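Local coordinates for protein cytochrome P450 monooxygenase (PDB 6KBH) that is a self-sufficient cytochrome P450 that probably catalyses monooxygenation, carrying heme, FMN and a [2Fe-2S] cluster on a single chain, at residues H608-S613 / V640-P645; R664-L669 / V683-S688. One frame throughout, in Å; residues are numbered along the deposited sequence.

Contacts 1 and 2 follow one another along the chain, the first closing before the second opens, and their centres lie about 14 Å apart. Both rest on the same five-stranded parallel sheet, of the order 631-635, 605-611, 578-584, 655-661, 681-685, in the nucleotide-binding type of domain found in ferredoxin reductase relatives. Contact 1 involves strand 605-611, beside one edge strand; contact 2 involves strand 681-685 at the other edge. They meet directly where Leu644, opening helix 644-647, packs its CD1 3.6 Å from CA of Leu669 in helix 663-672. Contact 1 lies away from the cofactors, whereas contact 2 runs from this helical layer to the flavin.

Contact 1 of 2, residues H608-S613 / V640-P645; sequences HYAGRS and VRMDLP
The hydroxyl of Tyr609 shares its single hydrogen between two carbonyl oxygens, Gly585 O and Ala618 O, each at hydrogen-bonding distance, while the residues before and after it in the strand, His608 and Ala610, turn the other way to meet Met642. The tyrosine itself points away from 640-645, its ring packed on Leu620 and Leu623 of helix 620-625. Across the contact, the main meeting is between the thioether of Met642 and the imidazole of His608. Met642 CE lies 3.4 Å from His608 ND1 and 3.5 Å from His608 CB, so the terminal methyl sits against the root of the ring on its ND1 side. It comes in obliquely, and the two side chains cross at about a right angle. The sulfur is farther off: Met642 SD stands 5.4 Å from the centroid of the His608 ring, 61° from the ring normal, a loose and oblique Met-aromatic approach. With CG beside the backbone N (chi1 -83°), the methionine chain bends again at chi2 and chi3, and this curled shape carries the methyl back to the strand. Nearer the backbone, Met642 CG packs on Ala610 CB at 4.2 Å, so one side chain bridges His608 and Ala610, two residues apart on the same face of the strand. The interaction between the segments is apolar and small, burying 132 Å² in all; His608 ND1 has its hydrogen bond to a partner beyond them. Strand 605-611 is held on one flank by 578-584, through Phe581 and Ala583, and on the other by 631-635, through Arg632 and Tyr634. Met642 also covers Tyr634, and with His608 it packs on Leu647, which joins the approach to helix 644-647 to the sheet.

Contact 2 of 2, residues R664-L669 / V683-S688; sequences RLLSAL and VEHFSS. With FMN (flavin mononucleotide), chain B.
Val683 meets Leu666 first, its CG1 3.6 Å from Leu666 CD2, the two side chains sliding past each other in opposite directions. The other leucine methyl, CD1, reaches farther along the strand and lies 3.8 Å from Glu684 O. The Glu684 side chain leaves on the far side, toward the flavin, with CG anti to the backbone N (chi1 163°) and OE2 3.1 Å from FMN O4. His685 returns to the helix: its ND1 lies 3.6 Å from Leu666 CD1, approached obliquely, and is hydrogen-bonded to Glu663 OE1. Phe686 then lays one ring face against the isoalloxazine, with FMN N5 3.3 Å above the ring plane toward its rim, while Glu684 CG sits at the ring's edge. Replacing Phe686 by an alanine is likely to strip the isoalloxazine of this flat cover and open a gap against it. Glu684 and Phe686 thus form part of the FMN site, with Ser523 of strand 518-523 close to both. The axes of 664-669 and 683-685 approach to 9.9 Å at 150° between their N-to-C directions, nearly antiparallel, within the beta-alpha-beta unit of strand 655-661, helix 663-672 and strand 681-685, whose first strand brings Ser659 against Leu666 and Val683.

Contact 1 of 2, residues H608-S613 / V640-P645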
ATOM      1  N   HIS A 608     -19.539  20.301  32.441  1.00110.64           N
ATOM      2  CA  HIS A 608     -18.774  21.414  32.981  1.00109.01           C
ATOM      3  C   HIS A 608     -17.790  21.842  31.897  1.00105.03           C
ATOM      4  O   HIS A 608     -16.943  21.045  31.479  1.00 98.67           O
ATOM      5  CB  HIS A 608     -18.047  21.001  34.272  1.00113.88           C
ATOM      6  CG  HIS A 608     -18.950  20.767  35.437  1.00117.53           C
ATOM      7  ND1 HIS A 608     -19.223  21.739  36.376  1.00125.19           N
ATOM      8  CD2 HIS A 608     -19.623  19.664  35.837  1.00119.39           C
ATOM      9  CE1 HIS A 608     -20.038  21.256  37.297  1.00119.07           C
ATOM     10  NE2 HIS A 608     -20.298  19.997  36.993  1.00115.70           N
ATOM     11  N   TYR A 609     -17.893  23.091  31.443  1.00111.23           N
ATOM     12  CA  TYR A 609     -17.199  23.552  30.241  1.00106.46           C
ATOM     13  C   TYR A 609     -16.400  24.810  30.565  1.00111.76           C
ATOM     14  O   TYR A 609     -16.979  25.861  30.859  1.00107.19           O
ATOM     15  CB  TYR A 609     -18.204  23.803  29.114  1.00101.13           C
ATOM     16  CG  TYR A 609     -17.614  24.223  27.785  1.00 98.17           C
ATOM     17  CD1 TYR A 609     -16.302  23.916  27.443  1.00 97.98           C
ATOM     18  CD2 TYR A 609     -18.383  24.922  26.863  1.00102.31           C
ATOM     19  CE1 TYR A 609     -15.773  24.306  26.223  1.00 98.56           C
ATOM     20  CE2 TYR A 609     -17.866  25.310  25.644  1.00101.04           C
ATOM     21  CZ  TYR A 609     -16.562  25.003  25.329  1.00 96.60           C
ATOM     22  OH  TYR A 609     -16.053  25.394  24.113  1.00101.70           O
ATOM     23  N   ALA A 610     -15.075  24.705  30.494  1.00109.92           N
ATOM     24  CA  ALA A 610     -14.178  25.817  30.762  1.00104.27           C
ATOM     25  C   ALA A 610     -13.406  26.191  29.503  1.00107.17           C
ATOM     26  O   ALA A 610     -13.273  25.399  28.566  1.00109.14           O
ATOM     27  CB  ALA A 610     -13.198  25.481  31.894  1.00107.94           C
ATOM     28  N   GLY A 611     -12.894  27.416  29.495  1.00105.14           N
ATOM     29  CA  GLY A 611     -12.119  27.909  28.374  1.00106.24           C
ATOM     30  C   GLY A 611     -11.537  29.263  28.701  1.00114.61           C
ATOM     31  O   GLY A 611     -11.949  29.921  29.662  1.00118.24           O
ATOM     32  N   ARG A 612     -10.566  29.675  27.881  1.00111.90           N
ATOM     33  CA  ARG A 612      -9.857  30.920  28.153  1.00107.96           C
ATOM     34  C   ARG A 612     -10.797  32.122  28.112  1.00118.36           C
ATOM     35  O   ARG A 612     -10.629  33.074  28.883  1.00126.25           O
ATOM     36  CB  ARG A 612      -8.698  31.098  27.168  1.00111.55           C
ATOM     37  CG  ARG A 612      -9.108  31.417  25.735  1.00122.19           C
ATOM     38  CD  ARG A 612      -8.010  31.059  24.742  1.00121.51           C
ATOM     39  NE  ARG A 612      -6.881  31.985  24.795  1.00129.37           N
ATOM     40  CZ  ARG A 612      -6.802  33.111  24.094  1.00129.18           C
ATOM     41  NH1 ARG A 612      -7.792  33.462  23.284  1.00120.54           N
ATOM     42  NH2 ARG A 612      -5.734  33.889  24.204  1.00132.43           N
ATOM     43  N   SER A 613     -11.803  32.089  27.240  1.00116.03           N
ATOM     44  CA  SER A 613     -12.686  33.233  27.057  1.00113.31           C
ATOM     45  C   SER A 613     -14.061  32.747  26.625  1.00114.93           C
ATOM     46  O   SER A 613     -14.185  31.755  25.901  1.00109.70           O
ATOM     47  CB  SER A 613     -12.117  34.209  26.021  1.00110.24           C
ATOM     48  OG  SER A 613     -13.058  35.215  25.694  1.00116.31           O
ATOM     49  N   VAL A 640     -13.676  32.981  36.741  1.00132.55           N
ATOM     50  CA  VAL A 640     -14.429  31.964  37.448  1.00134.65           C
ATOM     51  C   VAL A 640     -13.828  30.675  36.925  1.00129.55           C
ATOM     52  O   VAL A 640     -13.895  30.381  35.724  1.00132.12           O
ATOM     53  CB  VAL A 640     -15.952  32.073  37.220  1.00126.92           C
ATOM     54  CG1 VAL A 640     -16.299  32.272  35.743  1.00126.08           C
ATOM     55  CG2 VAL A 640     -16.681  30.866  37.805  1.00122.45           C
ATOM     56  N   ARG A 641     -13.228  29.905  37.810  1.00129.57           N
ATOM     57  CA  ARG A 641     -12.408  28.797  37.374  1.00129.24           C
ATOM     58  C   ARG A 641     -12.958  27.498  37.925  1.00130.28           C
ATOM     59  O   ARG A 641     -13.547  27.447  39.013  1.00131.07           O
ATOM     60  CB  ARG A 641     -10.947  28.990  37.799  1.00124.95           C
ATOM     61  CG  ARG A 641     -10.229  30.089  37.018  1.00130.56           C
ATOM     62  CD  ARG A 641      -9.147  30.763  37.856  1.00141.29           C
ATOM     63  NE  ARG A 641      -9.679  31.873  38.647  1.00136.02           N
ATOM     64  CZ  ARG A 641     -10.012  33.058  38.146  1.00134.57           C
ATOM     65  NH1 ARG A 641      -9.855  33.300  36.853  1.00135.82           N
ATOM     66  NH2 ARG A 641     -10.492  34.006  38.942  1.00135.78           N
ATOM     67  N   MET A 642     -12.738  26.449  37.150  1.00129.69           N
ATOM     68  CA  MET A 642     -13.146  25.109  37.521  1.00133.03           C
ATOM     69  C   MET A 642     -12.132  24.468  38.448  1.00133.39           C
ATOM     70  O   MET A 642     -11.081  23.981  38.010  1.00127.71           O
ATOM     71  CB  MET A 642     -13.329  24.278  36.270  1.00134.28           C
ATOM     72  CG  MET A 642     -14.642  24.572  35.776  1.00133.92           C
ATOM     73  SD  MET A 642     -15.602  24.173  37.219  1.00151.63           S
ATOM     74  CE  MET A 642     -15.980  22.558  36.698  1.00125.71           C
ATOM     75  N   ASP A 643     -12.488  24.380  39.707  1.00135.97           N
ATOM     76  CA  ASP A 643     -11.649  23.694  40.672  1.00134.49           C
ATOM     77  C   ASP A 643     -12.152  22.260  40.786  1.00129.52           C
ATOM     78  O   ASP A 643     -13.133  21.982  41.481  1.00125.80           O
ATOM     79  CB  ASP A 643     -11.656  24.436  41.998  1.00132.46           C
ATOM     80  CG  ASP A 643     -11.049  25.822  41.875  1.00142.51           C
ATOM     81  OD1 ASP A 643     -10.661  26.205  40.748  1.00136.95           O
ATOM     82  OD2 ASP A 643     -10.958  26.524  42.903  1.00143.85           O
ATOM     83  N   LEU A 644     -11.465  21.360  40.090  1.00133.43           N
ATOM     84  CA  LEU A 644     -11.793  19.940  40.160  1.00131.60           C
ATOM     85  C   LEU A 644     -11.736  19.357  41.568  1.00130.12           C
ATOM     86  O   LEU A 644     -12.569  18.483  41.866  1.00127.50           O
ATOM     87  CB  LEU A 644     -10.867  19.163  39.217  1.00123.86           C
ATOM     88  CG  LEU A 644     -10.945  19.645  37.768  1.00115.09           C
ATOM     89  CD1 LEU A 644      -9.687  19.293  36.992  1.00116.54           C
ATOM     90  CD2 LEU A 644     -12.175  19.074  37.086  1.00124.70           C
ATOM     91  N   PRO A 645     -10.802  19.745  42.456  1.00126.12           N
ATOM     92  CA  PRO A 645     -10.806  19.159  43.810  1.00122.83           C
ATOM     93  C   PRO A 645     -12.164  19.184  44.491  1.00130.33           C
ATOM     94  O   PRO A 645     -12.581  18.175  45.074  1.00132.09           O
ATOM     95  CB  PRO A 645      -9.778  20.020  44.552  1.00122.81           C
ATOM     96  CG  PRO A 645      -8.817  20.418  43.505  1.00119.16           C
ATOM     97  CD  PRO A 645      -9.635  20.631  42.264  1.00125.97           C
TER

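Contact 2 of 2, residues R664-L669 / V683-S688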
ATOM      1  N   ARG A 664      -3.237  19.857  30.297  1.00108.28           N
ATOM      2  CA  ARG A 664      -3.049  20.349  31.662  1.00114.92           C
ATOM      3  C   ARG A 664      -4.259  20.050  32.541  1.00113.94           C
ATOM      4  O   ARG A 664      -4.109  19.724  33.723  1.00112.05           O
ATOM      5  CB  ARG A 664      -2.749  21.849  31.640  1.00114.44           C
ATOM      6  CG  ARG A 664      -1.288  22.140  31.342  1.00120.73           C
ATOM      7  CD  ARG A 664      -0.901  23.530  31.790  1.00122.25           C
ATOM      8  NE  ARG A 664      -1.575  24.556  31.005  1.00127.38           N
ATOM      9  CZ  ARG A 664      -1.346  25.856  31.131  1.00130.91           C
ATOM     10  NH1 ARG A 664      -0.454  26.291  32.012  1.00130.63           N
ATOM     11  NH2 ARG A 664      -2.003  26.722  30.373  1.00129.55           N
ATOM     12  N   LEU A 665      -5.466  20.168  31.987  1.00112.95           N
ATOM     13  CA  LEU A 665      -6.664  19.829  32.745  1.00114.12           C
ATOM     14  C   LEU A 665      -6.916  18.334  32.778  1.00112.13           C
ATOM     15  O   LEU A 665      -7.340  17.798  33.804  1.00113.61           O
ATOM     16  CB  LEU A 665      -7.878  20.605  32.187  1.00113.95           C
ATOM     17  CG  LEU A 665      -7.863  22.078  32.587  1.00123.45           C
ATOM     18  CD1 LEU A 665      -7.381  22.273  34.041  1.00111.43           C
ATOM     19  CD2 LEU A 665      -7.101  22.966  31.602  1.00110.89           C
ATOM     20  N   LEU A 666      -6.690  17.660  31.662  1.00108.39           N
ATOM     21  CA  LEU A 666      -6.732  16.205  31.660  1.00106.69           C
ATOM     22  C   LEU A 666      -5.790  15.613  32.705  1.00106.72           C
ATOM     23  O   LEU A 666      -6.158  14.684  33.442  1.00109.26           O
ATOM     24  CB  LEU A 666      -6.382  15.659  30.267  1.00111.57           C
ATOM     25  CG  LEU A 666      -7.328  15.935  29.079  1.00101.62           C
ATOM     26  CD1 LEU A 666      -6.780  15.321  27.789  1.00 97.07           C
ATOM     27  CD2 LEU A 666      -8.732  15.424  29.374  1.00105.32           C
ATOM     28  N   SER A 667      -4.565  16.127  32.776  1.00113.04           N
ATOM     29  CA  SER A 667      -3.625  15.674  33.795  1.00116.20           C
ATOM     30  C   SER A 667      -4.140  15.998  35.192  1.00117.87           C
ATOM     31  O   SER A 667      -4.279  15.110  36.042  1.00116.22           O
ATOM     32  CB  SER A 667      -2.254  16.320  33.571  1.00107.35           C
ATOM     33  OG  SER A 667      -1.832  16.178  32.228  1.00120.10           O
ATOM     34  N   ALA A 668      -4.436  17.277  35.443  1.00112.32           N
ATOM     35  CA  ALA A 668      -4.906  17.688  36.763  1.00116.78           C
ATOM     36  C   ALA A 668      -6.191  16.969  37.147  1.00114.10           C
ATOM     37  O   ALA A 668      -6.387  16.617  38.315  1.00115.60           O
ATOM     38  CB  ALA A 668      -5.111  19.203  36.808  1.00124.88           C
ATOM     39  N   LEU A 669      -7.084  16.748  36.181  1.00119.01           N
ATOM     40  CA  LEU A 669      -8.296  15.994  36.477  1.00118.71           C
ATOM     41  C   LEU A 669      -7.955  14.581  36.927  1.00119.98           C
ATOM     42  O   LEU A 669      -8.429  14.124  37.973  1.00122.56           O
ATOM     43  CB  LEU A 669      -9.213  15.954  35.260  1.00106.53           C
ATOM     44  CG  LEU A 669     -10.391  14.995  35.405  1.00111.52           C
ATOM     45  CD1 LEU A 669     -11.244  15.320  36.632  1.00111.10           C
ATOM     46  CD2 LEU A 669     -11.214  15.002  34.143  1.00113.26           C
ATOM     47  N   VAL A 683     -10.767   9.665  28.987  1.00113.30           N
ATOM     48  CA  VAL A 683     -10.208  10.876  28.410  1.00111.71           C
ATOM     49  C   VAL A 683      -9.944  10.635  26.934  1.00100.77           C
ATOM     50  O   VAL A 683      -9.709   9.504  26.502  1.00103.23           O
ATOM     51  CB  VAL A 683      -8.902  11.299  29.117  1.00107.49           C
ATOM     52  CG1 VAL A 683      -9.217  12.038  30.404  1.00102.81           C
ATOM     53  CG2 VAL A 683      -8.053  10.076  29.393  1.00107.46           C
ATOM     54  N   GLU A 684     -10.003  11.708  26.155  1.00 97.79           N
ATOM     55  CA  GLU A 684      -9.526  11.704  24.781  1.00101.14           C
ATOM     56  C   GLU A 684      -8.513  12.829  24.623  1.00105.17           C
ATOM     57  O   GLU A 684      -8.816  13.996  24.902  1.00 95.14           O
ATOM     58  CB  GLU A 684     -10.672  11.871  23.774  1.00 98.78           C
ATOM     59  CG  GLU A 684     -10.211  12.284  22.380  1.00 93.34           C
ATOM     60  CD  GLU A 684     -11.047  11.673  21.265  1.00102.73           C
ATOM     61  OE1 GLU A 684     -10.914  10.455  21.010  1.00104.20           O
ATOM     62  OE2 GLU A 684     -11.822  12.415  20.627  1.00104.00           O
ATOM     63  N   HIS A 685      -7.310  12.476  24.188  1.00102.62           N
ATOM     64  CA  HIS A 685      -6.249  13.447  23.982  1.00 96.40           C
ATOM     65  C   HIS A 685      -6.300  13.985  22.558  1.00 99.69           C
ATOM     66  O   HIS A 685      -6.527  13.235  21.602  1.00 93.87           O
ATOM     67  CB  HIS A 685      -4.883  12.813  24.248  1.00100.28           C
ATOM     68  CG  HIS A 685      -4.769  12.144  25.580  1.00102.75           C
ATOM     69  ND1 HIS A 685      -4.438  12.828  26.730  1.00108.35           N
ATOM     70  CD2 HIS A 685      -4.929  10.849  25.946  1.00 96.93           C
ATOM     71  CE1 HIS A 685      -4.403  11.984  27.746  1.00106.36           C
ATOM     72  NE2 HIS A 685      -4.696  10.778  27.297  1.00101.84           N
ATOM     73  N   PHE A 686      -6.106  15.296  22.429  1.00 87.29           N
ATOM     74  CA  PHE A 686      -5.948  15.943  21.133  1.00 87.11           C
ATOM     75  C   PHE A 686      -4.486  16.212  20.803  1.00 83.20           C
ATOM     76  O   PHE A 686      -4.179  16.663  19.695  1.00 78.46           O
ATOM     77  CB  PHE A 686      -6.737  17.256  21.087  1.00 82.27           C
ATOM     78  CG  PHE A 686      -8.227  17.072  20.986  1.00 91.60           C
ATOM     79  CD1 PHE A 686      -8.815  15.839  21.220  1.00104.03           C
ATOM     80  CD2 PHE A 686      -9.041  18.138  20.650  1.00 92.86           C
ATOM     81  CE1 PHE A 686     -10.180  15.676  21.119  1.00 98.69           C
ATOM     82  CE2 PHE A 686     -10.409  17.982  20.557  1.00 93.11           C
ATOM     83  CZ  PHE A 686     -10.979  16.750  20.787  1.00 92.13           C
ATOM     84  N   SER A 687      -3.588  15.949  21.748  1.00 90.84           N
ATOM     85  CA  SER A 687      -2.154  16.107  21.590  1.00 97.28           C
ATOM     86  C   SER A 687      -1.487  14.853  22.135  1.00 97.54           C
ATOM     87  O   SER A 687      -2.113  14.044  22.826  1.00101.89           O
ATOM     88  CB  SER A 687      -1.641  17.358  22.321  1.00 90.71           C
ATOM     89  OG  SER A 687      -2.471  18.478  22.067  1.00 81.89           O
ATOM     90  N   SER A 688      -0.233  14.707  21.797  1.00 93.75           N
ATOM     91  CA  SER A 688       0.512  13.592  22.232  1.00102.82           C
ATOM     92  C   SER A 688       1.693  13.956  23.082  1.00106.92           C
ATOM     93  O   SER A 688       2.348  14.949  22.889  1.00103.12           O
ATOM     94  CB  SER A 688       1.004  12.769  21.068  1.00107.84           C
ATOM     95  OG  SER A 688       1.878  11.748  21.533  1.00110.04           O
TER
HETATM   96  N1  FMN B 801      -6.753  14.944  17.665  1.00106.63           N
HETATM   97  C2  FMN B 801      -6.894  13.625  17.861  1.00107.64           C
HETATM   98  O2  FMN B 801      -5.850  12.899  17.932  1.00111.58           O
HETATM   99  N3  FMN B 801      -8.094  13.042  17.982  1.00107.30           N
HETATM  100  C4  FMN B 801      -9.201  13.807  17.907  1.00104.56           C
HETATM  101  O4  FMN B 801     -10.428  13.242  18.028  1.00112.62           O
HETATM  102  C4A FMN B 801      -9.085  15.181  17.707  1.00103.67           C
HETATM  103  N5  FMN B 801     -10.197  15.930  17.633  1.00 98.03           N
HETATM  104  C5A FMN B 801     -10.072  17.248  17.435  1.00 96.99           C
HETATM  105  C6  FMN B 801     -11.235  17.992  17.366  1.00 91.54           C
HETATM  106  C7  FMN B 801     -11.166  19.351  17.166  1.00 95.05           C
HETATM  107  C7M FMN B 801     -12.543  20.057  17.102  1.00 95.25           C
HETATM  108  C8  FMN B 801      -9.929  19.994  17.038  1.00 91.05           C
HETATM  109  C8M FMN B 801      -9.804  21.488  16.811  1.00 76.38           C
HETATM  110  C9  FMN B 801      -8.760  19.246  17.124  1.00 91.87           C
HETATM  111  C9A FMN B 801      -8.821  17.862  17.310  1.00 94.17           C
HETATM  112  N10 FMN B 801      -7.704  17.105  17.391  1.00 95.39           N
HETATM  113  C10 FMN B 801      -7.827  15.762  17.584  1.00104.29           C
HETATM  114  C1' FMN B 801      -6.337  17.693  17.233  1.00 93.64           C
HETATM  115  C2' FMN B 801      -5.920  17.790  15.788  1.00101.02           C
HETATM  116  O2' FMN B 801      -5.710  16.578  15.189  1.00 95.40           O
HETATM  117  C3' FMN B 801      -4.670  18.620  15.638  1.00 99.96           C
HETATM  118  O3' FMN B 801      -3.588  18.159  16.403  1.00104.56           O
HETATM  119  C4' FMN B 801      -4.951  20.106  15.949  1.00103.12           C
HETATM  120  O4' FMN B 801      -6.072  20.709  15.424  1.00102.38           O
HETATM  121  C5' FMN B 801      -3.812  21.024  15.413  1.00101.05           C
HETATM  122  O5' FMN B 801      -3.273  20.720  14.102  1.00103.68           O
HETATM  123  P   FMN B 801      -1.898  21.360  13.695  1.00 96.66           P
HETATM  124  O1P FMN B 801      -1.238  20.525  12.628  1.00 98.48           O
HETATM  125  O2P FMN B 801      -2.089  22.739  13.148  1.00 99.14           O
HETATM  126  O3P FMN B 801      -1.046  21.419  14.924  1.00112.24           O